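Packaging enzyme P4 (Pseudomonas phage phi6, PDB 4BLO) hydrolyses nucleoside triphosphates and, as a hexameric RecA-like viral helicase, probably uses that energy to package RNA into the phage procapsid. Local coordinates at residues K106-R111 against Q222-V227. Sequence-based numbering, arbitrary orientation.
Sequences KPVTHR and QYDCSV
At the start of strand 226-231 in the RecA-like ATPase core, where helix 208-222 turns into the strand, Ser226 packs against the imidazole of His110, a residue of the small hairpin formed by 109-110 and 117-118. Ser226 CB lies 3.5 Å from the ring centroid and 12° off the ring normal, the geometry of a CH-pi contact over the face. The ring edge meets backbone instead: Asp224 O sits near the ring plane, 3.1 Å from His110 NE2, which is hydrogen-bonded to Ser119 OG. With CG anti to the carbonyl carbon, the His110 ring reaches the second segment, its face to Ser226 and its edge to Asp224 O. Ser226 OG is turned anti to the backbone N (chi1 -172°) and is hydrogen-bonded to Trp112 O, which links the strand to the turn of the hairpin in addition to the ring packing. Two residues earlier in each segment, Val108 crosses the Asp224 side chain at about a right angle, its CB and CG2 each 3.6 Å from Asp224 OD1. That carboxylate is gripped by two salt bridges, OD1 to Arg105 and OD2 to Arg12 of helix 7-22. The contact thus packs the short hairpin that precedes core strand 120-126 onto the helix-to-strand turn of an alpha/beta P-loop NTPase core.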
loop_
_atom_site.group_PDB
_atom_site.type_symbol
_atom_site.label_atom_id
_atom_site.label_comp_id
_atom_site.label_asym_id
_atom_site.label_seq_id
_atom_site.Cartn_x
_atom_site.Cartn_y
_atom_site.Cartn_z
ATOM N N LYS L 106 13.717 -35.065 -23.155
ATOM C CA LYS L 106 13.137 -35.759 -22.003
ATOM C C LYS L 106 14.047 -35.482 -20.779
ATOM O O LYS L 106 15.276 -35.572 -20.922
ATOM C CB LYS L 106 13.013 -37.276 -22.302
ATOM C CG LYS L 106 12.262 -38.070 -21.229
ATOM C CD LYS L 106 11.490 -39.236 -21.823
ATOM C CE LYS L 106 10.366 -39.692 -20.918
ATOM N NZ LYS L 106 9.376 -40.541 -21.637
ATOM N N PRO L 107 13.506 -35.079 -19.605
ATOM C CA PRO L 107 14.398 -34.803 -18.453
ATOM C C PRO L 107 14.993 -36.076 -17.832
ATOM O O PRO L 107 14.336 -37.115 -17.868
ATOM C CB PRO L 107 13.498 -34.077 -17.448
ATOM C CG PRO L 107 12.129 -34.152 -17.977
ATOM C CD PRO L 107 12.084 -34.910 -19.252
ATOM N N VAL L 108 16.231 -35.983 -17.265
ATOM C CA VAL L 108 16.964 -37.069 -16.590
ATOM C C VAL L 108 16.153 -37.532 -15.366
ATOM O O VAL L 108 15.774 -36.715 -14.520
ATOM C CB VAL L 108 18.421 -36.650 -16.214
ATOM C CG1 VAL L 108 18.934 -37.386 -14.981
ATOM C CG2 VAL L 108 19.374 -36.847 -17.385
ATOM N N THR L 109 15.854 -38.826 -15.307
ATOM C CA THR L 109 15.067 -39.393 -14.221
ATOM C C THR L 109 15.973 -39.673 -12.997
ATOM O O THR L 109 17.196 -39.697 -13.146
ATOM C CB THR L 109 14.271 -40.626 -14.696
ATOM O OG1 THR L 109 15.093 -41.496 -15.483
ATOM C CG2 THR L 109 13.028 -40.244 -15.469
ATOM N N HIS L 110 15.363 -39.810 -11.786
ATOM C CA HIS L 110 16.026 -40.053 -10.497
ATOM C C HIS L 110 15.249 -41.104 -9.671
ATOM O O HIS L 110 14.080 -41.387 -9.958
ATOM C CB HIS L 110 16.138 -38.731 -9.696
ATOM C CG HIS L 110 16.977 -37.673 -10.344
ATOM N ND1 HIS L 110 18.276 -37.437 -9.941
ATOM C CD2 HIS L 110 16.664 -36.799 -11.330
ATOM C CE1 HIS L 110 18.718 -36.447 -10.699
ATOM N NE2 HIS L 110 17.787 -36.033 -11.554
ATOM N N ARG L 111 15.894 -41.679 -8.649
ATOM C CA ARG L 111 15.248 -42.644 -7.756
ATOM C C ARG L 111 14.740 -41.946 -6.468
ATOM O O ARG L 111 13.953 -42.536 -5.717
ATOM C CB ARG L 111 16.212 -43.778 -7.399
ATOM C CG ARG L 111 16.288 -44.870 -8.450
ATOM C CD ARG L 111 17.275 -45.959 -8.066
ATOM N NE ARG L 111 18.635 -45.643 -8.509
ATOM C CZ ARG L 111 19.664 -46.487 -8.466
ATOM N NH1 ARG L 111 19.506 -47.718 -7.989
ATOM N NH2 ARG L 111 20.858 -46.108 -8.901
ATOM N N GLN L 222 16.674 -28.398 -16.100
ATOM C CA GLN L 222 17.678 -28.077 -17.104
ATOM C C GLN L 222 19.086 -28.574 -16.708
ATOM O O GLN L 222 19.871 -28.915 -17.600
ATOM C CB GLN L 222 17.714 -26.566 -17.316
ATOM C CG GLN L 222 17.969 -26.191 -18.757
ATOM C CD GLN L 222 17.473 -24.800 -19.047
ATOM O OE1 GLN L 222 18.030 -23.813 -18.545
ATOM N NE2 GLN L 222 16.428 -24.691 -19.875
ATOM N N TYR L 223 19.400 -28.610 -15.386
ATOM C CA TYR L 223 20.717 -29.015 -14.879
ATOM C C TYR L 223 20.708 -30.426 -14.228
ATOM O O TYR L 223 21.647 -30.780 -13.514
ATOM C CB TYR L 223 21.267 -27.948 -13.915
ATOM C CG TYR L 223 21.433 -26.595 -14.574
ATOM C CD1 TYR L 223 22.159 -26.456 -15.749
ATOM C CD2 TYR L 223 20.876 -25.452 -14.016
ATOM C CE1 TYR L 223 22.295 -25.218 -16.372
ATOM C CE2 TYR L 223 21.020 -24.203 -14.623
ATOM C CZ TYR L 223 21.743 -24.088 -15.792
ATOM O OH TYR L 223 21.897 -22.853 -16.386
ATOM N N ASP L 224 19.674 -31.239 -14.537
ATOM C CA ASP L 224 19.463 -32.631 -14.111
ATOM C C ASP L 224 19.541 -32.833 -12.586
ATOM O O ASP L 224 20.015 -33.882 -12.124
ATOM C CB ASP L 224 20.450 -33.581 -14.817
ATOM C CG ASP L 224 20.484 -33.515 -16.331
ATOM O OD1 ASP L 224 19.421 -33.225 -16.944
ATOM O OD2 ASP L 224 21.550 -33.825 -16.909
ATOM N N CYS L 225 19.053 -31.835 -11.815
ATOM C CA CYS L 225 19.036 -31.852 -10.344
ATOM C C CYS L 225 17.712 -32.403 -9.826
ATOM O O CYS L 225 16.652 -32.144 -10.410
ATOM C CB CYS L 225 19.277 -30.456 -9.773
ATOM S SG CYS L 225 20.797 -29.652 -10.333
ATOM N N SER L 226 17.776 -33.093 -8.688
ATOM C CA SER L 226 16.628 -33.577 -7.933
ATOM C C SER L 226 16.748 -32.983 -6.518
ATOM O O SER L 226 17.511 -33.488 -5.687
ATOM C CB SER L 226 16.569 -35.098 -7.925
ATOM O OG SER L 226 15.348 -35.528 -7.345
ATOM N N VAL L 227 16.051 -31.860 -6.287
ATOM C CA VAL L 227 16.080 -31.120 -5.033
ATOM C C VAL L 227 14.710 -31.174 -4.326
ATOM O O VAL L 227 13.671 -31.101 -4.968
ATOM C CB VAL L 227 16.546 -29.649 -5.290
ATOM C CG1 VAL L 227 16.569 -28.809 -4.003
ATOM C CG2 VAL L 227 17.907 -29.603 -5.990
#